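Local coordinates for protein cytochrome C549 (Arthrospira maxima, PDB 1F1C) that probably stabilises the oxygen-evolving complex of photosystem II as an extrinsic lumenal subunit and carries one covalently bound heme c, at residues A[2-5]-A[6-9]; A[90-93]-A[94-97]; A[114-117]-A[118-122]. All coordinates share one frame; numbering follows the deposited sequence.

Contact 1 (2-5 with 6-9) lies at the surface, contact 2 (90-93 with 94-97) is partly buried beside the heme iron, and contact 3 (114-117 with 118-122) is buried within helix 107-124. Contacts 1 and 3 meet directly: Phe8 of strand 7-9 packs on Leu118 and Leu119. Contact 2 touches neither and lies across the centre of the chain, about 18 Å from contact 1 and about 9 Å from contact 3 between nearest atoms. The chemistry follows the place. Contact 1 uses backbone and threonine hydrogen bonds round a turn, with charged side chains alongside, contact 2 metal ligation and serine bonds, and contact 3 helix bonds and a ring-amide stack.

Contact 1: A[2-5]-A[6-9]; sequences TEEL and RTFP
Thr7 reaches back to Glu3 and Glu4 across a type I beta turn, Glu4 to Thr7, that leads the N-terminal chain into strand 7-9. The Thr7 hydroxyl OG1 donates to Glu3 O over 2.8 Å, tilted 19° from that carbonyl plane. The turn itself is closed by Thr7 N bonding to Glu4 O at 3.0 Å. This donor sits well above the carbonyl plane, not on a lone pair. OG1 lies beside the backbone N of Thr7 (chi1 -61°), which lets hydroxyl and amide both point back to the carbonyls of Glu3 and Glu4.

Arg6 folds back along the same residues. Its CD lies 3.4 Å from Thr2 O, and the chain then bends at chi3 (57°) to bring NH1 beside Glu3, 3.2 Å from Glu3 CG. The opposite charges may attract, but they are not paired: Glu3 OE1 and Arg6 NH1 are 4.7 Å apart.

Behind this shell, Thr2 OG1 takes weak bonds from the amides of Glu4 and Leu5, the pattern of an ST motif, and Arg6 N bonds weakly to Thr2 O. Strand 7-9 pairs antiparallel with strand 16-18, where Phe8 bonds Ala17 through the backbone. The Phe8 ring is buried against helix 107-124, and its CE2 comes within 3.5 Å of Leu5 O.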
loop_
_atom_site.group_PDB
_atom_site.type_symbol
_atom_site.label_atom_id
_atom_site.label_comp_id
_atom_site.label_asym_id
_atom_site.label_seq_id
_atom_site.Cartn_x
_atom_site.Cartn_y
_atom_site.Cartn_z
ATOM N N THR A 2 34.349 -1.207 12.617
ATOM C CA THR A 2 35.360 -1.931 11.849
ATOM C C THR A 2 34.864 -2.306 10.458
ATOM O O THR A 2 33.660 -2.310 10.196
ATOM C CB THR A 2 35.790 -3.239 12.557
ATOM O OG1 THR A 2 34.737 -4.206 12.464
ATOM C CG2 THR A 2 36.094 -2.979 14.022
ATOM N N GLU A 3 35.802 -2.631 9.574
ATOM C CA GLU A 3 35.466 -3.018 8.212
ATOM C C GLU A 3 34.731 -4.353 8.226
ATOM O O GLU A 3 34.100 -4.741 7.242
ATOM C CB GLU A 3 36.735 -3.135 7.369
ATOM C CG GLU A 3 37.515 -1.840 7.244
ATOM C CD GLU A 3 38.631 -1.934 6.222
ATOM O OE1 GLU A 3 38.333 -2.204 5.039
ATOM O OE2 GLU A 3 39.807 -1.739 6.602
ATOM N N GLU A 4 34.816 -5.050 9.355
ATOM C CA GLU A 4 34.160 -6.341 9.509
ATOM C C GLU A 4 32.640 -6.184 9.583
ATOM O O GLU A 4 31.898 -6.843 8.852
ATOM C CB GLU A 4 34.673 -7.036 10.772
ATOM C CG GLU A 4 34.062 -8.406 11.002
ATOM C CD GLU A 4 34.157 -9.288 9.770
ATOM O OE1 GLU A 4 35.288 -9.514 9.282
ATOM O OE2 GLU A 4 33.099 -9.751 9.290
ATOM N N LEU A 5 32.178 -5.310 10.468
ATOM C CA LEU A 5 30.752 -5.087 10.616
ATOM C C LEU A 5 30.167 -4.553 9.320
ATOM O O LEU A 5 28.989 -4.769 9.023
ATOM C CB LEU A 5 30.486 -4.089 11.742
ATOM C CG LEU A 5 30.862 -4.535 13.158
ATOM C CD1 LEU A 5 30.677 -3.367 14.103
ATOM C CD2 LEU A 5 30.004 -5.724 13.595
ATOM N N ARG A 6 31.004 -3.866 8.549
ATOM C CA ARG A 6 30.588 -3.267 7.290
ATOM C C ARG A 6 30.741 -4.196 6.089
ATOM O O ARG A 6 30.741 -3.743 4.948
ATOM C CB ARG A 6 31.364 -1.967 7.064
ATOM C CG ARG A 6 31.010 -0.880 8.082
ATOM C CD ARG A 6 32.166 0.068 8.350
ATOM N NE ARG A 6 32.656 0.707 7.136
ATOM C CZ ARG A 6 33.910 0.614 6.699
ATOM N NH1 ARG A 6 34.808 -0.093 7.378
ATOM N NH2 ARG A 6 34.268 1.228 5.580
ATOM N N THR A 7 30.868 -5.494 6.358
ATOM C CA THR A 7 30.985 -6.499 5.305
ATOM C C THR A 7 29.621 -7.185 5.204
ATOM O O THR A 7 29.182 -7.818 6.161
ATOM C CB THR A 7 32.042 -7.578 5.645
ATOM O OG1 THR A 7 33.334 -6.973 5.803
ATOM C CG2 THR A 7 32.123 -8.604 4.531
ATOM N N PHE A 8 28.952 -7.056 4.059
ATOM C CA PHE A 8 27.645 -7.673 3.887
ATOM C C PHE A 8 27.613 -8.544 2.651
ATOM O O PHE A 8 28.471 -8.430 1.779
ATOM C CB PHE A 8 26.551 -6.613 3.736
ATOM C CG PHE A 8 26.713 -5.442 4.642
ATOM C CD1 PHE A 8 27.460 -4.343 4.241
ATOM C CD2 PHE A 8 26.142 -5.442 5.912
ATOM C CE1 PHE A 8 27.642 -3.259 5.092
ATOM C CE2 PHE A 8 26.317 -4.361 6.775
ATOM C CZ PHE A 8 27.068 -3.267 6.365
ATOM N N PRO A 9 26.620 -9.438 2.563
ATOM C CA PRO A 9 26.518 -10.302 1.391
ATOM C C PRO A 9 25.942 -9.385 0.317
ATOM O O PRO A 9 24.879 -8.796 0.522
ATOM C CB PRO A 9 25.501 -11.362 1.817
ATOM C CG PRO A 9 25.421 -11.238 3.310
ATOM C CD PRO A 9 25.595 -9.780 3.558
#

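Contact 2: A[90-93]-A[94-97]. With HEC (heme c), chain C.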
loop_
_atom_site.group_PDB
_atom_site.type_symbol
_atom_site.label_atom_id
_atom_site.label_comp_id
_atom_site.label_asym_id
_atom_site.label_seq_id
_atom_site.Cartn_x
_atom_site.Cartn_y
_atom_site.Cartn_z
ATOM N N HIS A 90 3.274 -0.072 -2.333
ATOM C CA HIS A 90 4.488 0.010 -1.520
ATOM C C HIS A 90 5.504 0.897 -2.215
ATOM O O HIS A 90 5.638 0.857 -3.437
ATOM C CB HIS A 90 5.102 -1.378 -1.284
ATOM C CG HIS A 90 6.305 -1.364 -0.381
ATOM N ND1 HIS A 90 7.538 -0.892 -0.783
ATOM C CD2 HIS A 90 6.465 -1.768 0.903
ATOM C CE1 HIS A 90 8.402 -1.009 0.214
ATOM N NE2 HIS A 90 7.781 -1.537 1.256
ATOM N N PRO A 91 6.222 1.724 -1.441
ATOM C CA PRO A 91 7.228 2.617 -2.015
ATOM C C PRO A 91 8.172 1.886 -2.969
ATOM O O PRO A 91 8.679 0.807 -2.663
ATOM C CB PRO A 91 7.934 3.164 -0.780
ATOM C CG PRO A 91 6.798 3.301 0.186
ATOM C CD PRO A 91 6.071 1.973 0.005
ATOM N N SER A 92 8.381 2.491 -4.134
ATOM C CA SER A 92 9.238 1.952 -5.187
ATOM C C SER A 92 9.422 3.076 -6.195
ATOM O O SER A 92 8.831 4.144 -6.046
ATOM C CB SER A 92 8.570 0.762 -5.882
ATOM O OG SER A 92 7.442 1.183 -6.638
ATOM N N LEU A 93 10.224 2.831 -7.226
ATOM C CA LEU A 93 10.480 3.842 -8.245
ATOM C C LEU A 93 9.316 4.003 -9.213
ATOM O O LEU A 93 9.203 5.019 -9.888
ATOM C CB LEU A 93 11.772 3.513 -9.003
ATOM C CG LEU A 93 13.024 3.679 -8.132
ATOM C CD1 LEU A 93 14.240 3.086 -8.815
ATOM C CD2 LEU A 93 13.229 5.158 -7.834
ATOM N N LYS A 94 8.445 3.004 -9.272
ATOM C CA LYS A 94 7.285 3.068 -10.149
ATOM C C LYS A 94 6.083 3.435 -9.290
ATOM O O LYS A 94 4.936 3.377 -9.729
ATOM C CB LYS A 94 7.056 1.711 -10.820
ATOM C CG LYS A 94 6.680 0.601 -9.854
ATOM C CD LYS A 94 6.606 -0.751 -10.553
ATOM C CE LYS A 94 7.980 -1.228 -11.004
ATOM N NZ LYS A 94 7.926 -2.612 -11.550
ATOM N N SER A 95 6.375 3.830 -8.059
ATOM C CA SER A 95 5.358 4.190 -7.079
ATOM C C SER A 95 5.566 5.611 -6.546
ATOM O O SER A 95 4.853 6.061 -5.643
ATOM C CB SER A 95 5.424 3.178 -5.929
ATOM O OG SER A 95 4.528 3.491 -4.888
ATOM N N SER A 96 6.543 6.312 -7.118
ATOM C CA SER A 96 6.884 7.672 -6.702
ATOM C C SER A 96 5.737 8.674 -6.812
ATOM O O SER A 96 5.857 9.811 -6.356
ATOM C CB SER A 96 8.084 8.173 -7.509
ATOM O OG SER A 96 7.839 8.071 -8.902
ATOM N N ASP A 97 4.630 8.255 -7.415
ATOM C CA ASP A 97 3.475 9.132 -7.564
ATOM C C ASP A 97 2.881 9.438 -6.194
ATOM O O ASP A 97 2.634 10.593 -5.852
ATOM C CB ASP A 97 2.414 8.458 -8.422
ATOM C CG ASP A 97 2.993 7.813 -9.650
ATOM O OD1 ASP A 97 3.838 6.904 -9.490
ATOM O OD2 ASP A 97 2.605 8.210 -10.772
HETATM FE FE HEC C . 8.384 -1.468 3.361
HETATM C CHA HEC C . 7.874 -4.823 3.510
HETATM C CHB HEC C . 11.793 -2.047 2.805
HETATM C CHC HEC C . 8.987 1.861 2.974
HETATM C CHD HEC C . 5.211 -0.886 4.374
HETATM N NA HEC C . 9.545 -3.069 3.128
HETATM C C1A HEC C . 9.163 -4.381 3.207
HETATM C C2A HEC C . 10.316 -5.230 3.069
HETATM C C3A HEC C . 11.394 -4.470 2.875
HETATM C C4A HEC C . 10.928 -3.130 2.955
HETATM C CMA HEC C . 12.786 -4.892 2.434
HETATM C CAA HEC C . 10.326 -6.721 3.093
HETATM C CBA HEC C . 10.423 -7.124 4.542
HETATM C CGA HEC C . 10.650 -8.601 4.694
HETATM O O1A HEC C . 10.655 -9.304 3.665
HETATM O O2A HEC C . 10.821 -9.058 5.837
HETATM N NB HEC C . 9.998 -0.350 2.954
HETATM C C1B HEC C . 11.345 -0.750 2.783
HETATM C C2B HEC C . 12.184 0.347 2.432
HETATM C C3B HEC C . 11.375 1.423 2.345
HETATM C C4B HEC C . 10.045 1.009 2.733
HETATM C CMB HEC C . 13.688 0.342 2.217
HETATM C CAB HEC C . 11.768 2.691 1.917
HETATM C CBB HEC C . 12.240 2.918 0.611
HETATM N NC HEC C . 7.340 0.126 3.653
HETATM C C1C HEC C . 7.743 1.438 3.466
HETATM C C2C HEC C . 6.701 2.351 3.794
HETATM C C3C HEC C . 5.607 1.607 4.131
HETATM C C4C HEC C . 6.037 0.206 4.084
HETATM C CMC HEC C . 6.806 3.874 3.839
HETATM C CAC HEC C . 4.370 2.134 4.585
HETATM C CBC HEC C . 3.586 3.010 3.775
HETATM N ND HEC C . 6.846 -2.609 3.782
HETATM C C1D HEC C . 5.578 -2.211 4.142
HETATM C C2D HEC C . 4.718 -3.326 4.341
HETATM C C3D HEC C . 5.464 -4.423 4.098
HETATM C C4D HEC C . 6.796 -3.983 3.779
HETATM C CMD HEC C . 3.295 -3.293 4.944
HETATM C CAD HEC C . 4.978 -5.876 4.070
HETATM C CBD HEC C . 4.442 -6.283 2.698
HETATM C CGD HEC C . 4.029 -7.750 2.634
HETATM O O1D HEC C . 4.900 -8.635 2.717
HETATM O O2D HEC C . 2.819 -8.024 2.505
#
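The imidazole of His90 meets heme c edge-on, as one axial ligand of a bis-histidine iron site. Its NE2 binds the iron at 2.2 Å. The ring edge lies along the diagonal of the porphyrin through ND and NB: CD2 is 3.0 Å from heme ND, and CE1 is 3.2 Å from heme NB. Over one face of the imidazole lies Pro91 CD, offset toward the rim. Tyr73 meets the ring edge-to-face, and Leu89 of the second subunit packs on His90. His39, from the CXXCH heme-binding motif, completes the iron coordination.

The far side of the ring is held by the next residue. His90 ND1 donates to Pro91 O over 2.8 Å, with the oxygen only 14° out of the ring plane. This second bond, together with the iron, fixes the rotation of the imidazole. With CG anti to the backbone N (chi1 -176°), the ring points from the chain to the iron.

Beyond Pro91 the chain makes a type I beta turn from Ser92 to Ser95. The closing bond, Ser95 N to Ser92 O, is weak at 3.2 Å. Ser92 OG is tucked between its own N and carbonyl carbon (chi1 69°), where it accepts a weak bond from Lys94 N and forms an ST turn. Lys94 CG rests 3.4 Å from Ser92 OG, and the Lys94 amine makes a long, weak ion pair with Glu85. Ser96 OG adds a weak bond to Leu93 O. The turn follows directly on the ligand. Of these residues His90 and Pro91 line the heme pocket: Pro91 CG lies 3.7 Å from the heme methyl CMC.

Contact 3: A[114-117]-A[118-122]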
loop_
_atom_site.group_PDB
_atom_site.type_symbol
_atom_site.label_atom_id
_atom_site.label_comp_id
_atom_site.label_asym_id
_atom_site.label_seq_id
_atom_site.Cartn_x
_atom_site.Cartn_y
_atom_site.Cartn_z
ATOM N N ALA A 114 20.197 -0.427 1.536
ATOM C CA ALA A 114 20.335 -1.871 1.706
ATOM C C ALA A 114 21.430 -2.188 2.727
ATOM O O ALA A 114 21.276 -3.069 3.576
ATOM C CB ALA A 114 20.657 -2.525 0.360
ATOM N N GLY A 115 22.544 -1.465 2.635
ATOM C CA GLY A 115 23.627 -1.679 3.567
ATOM C C GLY A 115 23.197 -1.252 4.957
ATOM O O GLY A 115 23.512 -1.915 5.948
ATOM N N TYR A 116 22.481 -0.135 5.032
ATOM C CA TYR A 116 22.000 0.380 6.312
ATOM C C TYR A 116 21.099 -0.650 6.992
ATOM O O TYR A 116 21.325 -1.026 8.146
ATOM C CB TYR A 116 21.212 1.684 6.109
ATOM C CG TYR A 116 20.536 2.167 7.367
ATOM C CD1 TYR A 116 21.282 2.631 8.446
ATOM C CD2 TYR A 116 19.149 2.119 7.497
ATOM C CE1 TYR A 116 20.667 3.032 9.627
ATOM C CE2 TYR A 116 18.524 2.521 8.669
ATOM C CZ TYR A 116 19.290 2.974 9.730
ATOM O OH TYR A 116 18.678 3.362 10.900
ATOM N N ILE A 117 20.071 -1.093 6.274
ATOM C CA ILE A 117 19.143 -2.077 6.810
ATOM C C ILE A 117 19.883 -3.292 7.363
ATOM O O ILE A 117 19.614 -3.717 8.482
ATOM C CB ILE A 117 18.127 -2.547 5.728
ATOM C CG1 ILE A 117 17.157 -1.397 5.384
ATOM C CG2 ILE A 117 17.383 -3.799 6.225
ATOM C CD1 ILE A 117 16.150 -1.696 4.239
ATOM N N LEU A 118 20.820 -3.835 6.584
ATOM C CA LEU A 118 21.586 -5.016 6.994
ATOM C C LEU A 118 22.553 -4.737 8.142
ATOM O O LEU A 118 22.981 -5.657 8.846
ATOM C CB LEU A 118 22.379 -5.586 5.806
ATOM C CG LEU A 118 21.624 -6.015 4.539
ATOM C CD1 LEU A 118 22.643 -6.405 3.474
ATOM C CD2 LEU A 118 20.683 -7.170 4.833
ATOM N N LEU A 119 22.904 -3.472 8.330
ATOM C CA LEU A 119 23.823 -3.105 9.393
ATOM C C LEU A 119 23.170 -3.091 10.773
ATOM O O LEU A 119 23.737 -3.606 11.725
ATOM C CB LEU A 119 24.417 -1.725 9.123
ATOM C CG LEU A 119 25.360 -1.185 10.208
ATOM C CD1 LEU A 119 26.626 -2.024 10.276
ATOM C CD2 LEU A 119 25.704 0.264 9.888
ATOM N N GLN A 120 21.972 -2.518 10.866
ATOM C CA GLN A 120 21.279 -2.383 12.136
ATOM C C GLN A 120 21.317 -3.560 13.104
ATOM O O GLN A 120 21.706 -3.390 14.257
ATOM C CB GLN A 120 19.855 -1.914 11.880
ATOM C CG GLN A 120 19.852 -0.594 11.143
ATOM C CD GLN A 120 20.889 0.375 11.703
ATOM O OE1 GLN A 120 20.752 0.872 12.813
ATOM N NE2 GLN A 120 21.937 0.626 10.936
ATOM N N PRO A 121 20.933 -4.770 12.665
ATOM C CA PRO A 121 21.002 -5.862 13.650
ATOM C C PRO A 121 22.435 -6.146 14.138
ATOM O O PRO A 121 22.651 -6.601 15.258
ATOM C CB PRO A 121 20.377 -7.040 12.907
ATOM C CG PRO A 121 20.653 -6.722 11.443
ATOM C CD PRO A 121 20.415 -5.239 11.364
ATOM N N LYS A 122 23.424 -5.866 13.301
ATOM C CA LYS A 122 24.817 -6.094 13.696
ATOM C C LYS A 122 25.223 -5.136 14.815
ATOM O O LYS A 122 26.145 -5.421 15.578
ATOM C CB LYS A 122 25.767 -5.886 12.502
ATOM C CG LYS A 122 25.578 -6.858 11.335
ATOM C CD LYS A 122 26.540 -6.534 10.194
ATOM C CE LYS A 122 26.502 -7.597 9.104
ATOM N NZ LYS A 122 26.831 -8.945 9.659
#
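Leu118 N bonds to Ala114 O at 3.1 Å in the regular i to i+4 pattern of helix 107-124, which kinks further on, where the N atoms of Pro121 and Lys122 lack a bond to the turn before. This is the C-terminal helix of a cytochrome c fold, and it packs against helix 21-34.

Tyr116 and Gln120, one turn apart, carry the side-chain contact. Tyr116 O accepts three donors. Gln120 N approaches nearly along the C=O axis at 3.2 Å. Leu119 N comes from above the carbonyl plane at 2.9 Å. The third is the side-chain NE2 of Gln120, at 3.3 Å, with the oxygen in its amide plane. Gln120 bends at chi2 (-43°) to fold its amide back to the preceding turn.

With that bond made, the amide stacks on the Tyr116 ring, the two planes 27° apart. NE2 lies 3.0 Å from Tyr116 CE1. Nearer the backbone, Gln120 CG makes a CH-pi contact over the ring face, 4.1 Å from the centroid. Phe31 of helix 21-34 meets the tyrosine ring, and Trp128 touches Gln120.

Other faces of the helix serve other neighbours. Ile117 touches heme c. Leu118 packs on Ile67 and Leu70 of helix 67-75, and both Leu118 and Leu119 receive Phe8. At the kink, a proline nitrogen cannot donate to the turn before, and Pro121 CD instead lies 3.4 Å from Ile117 O.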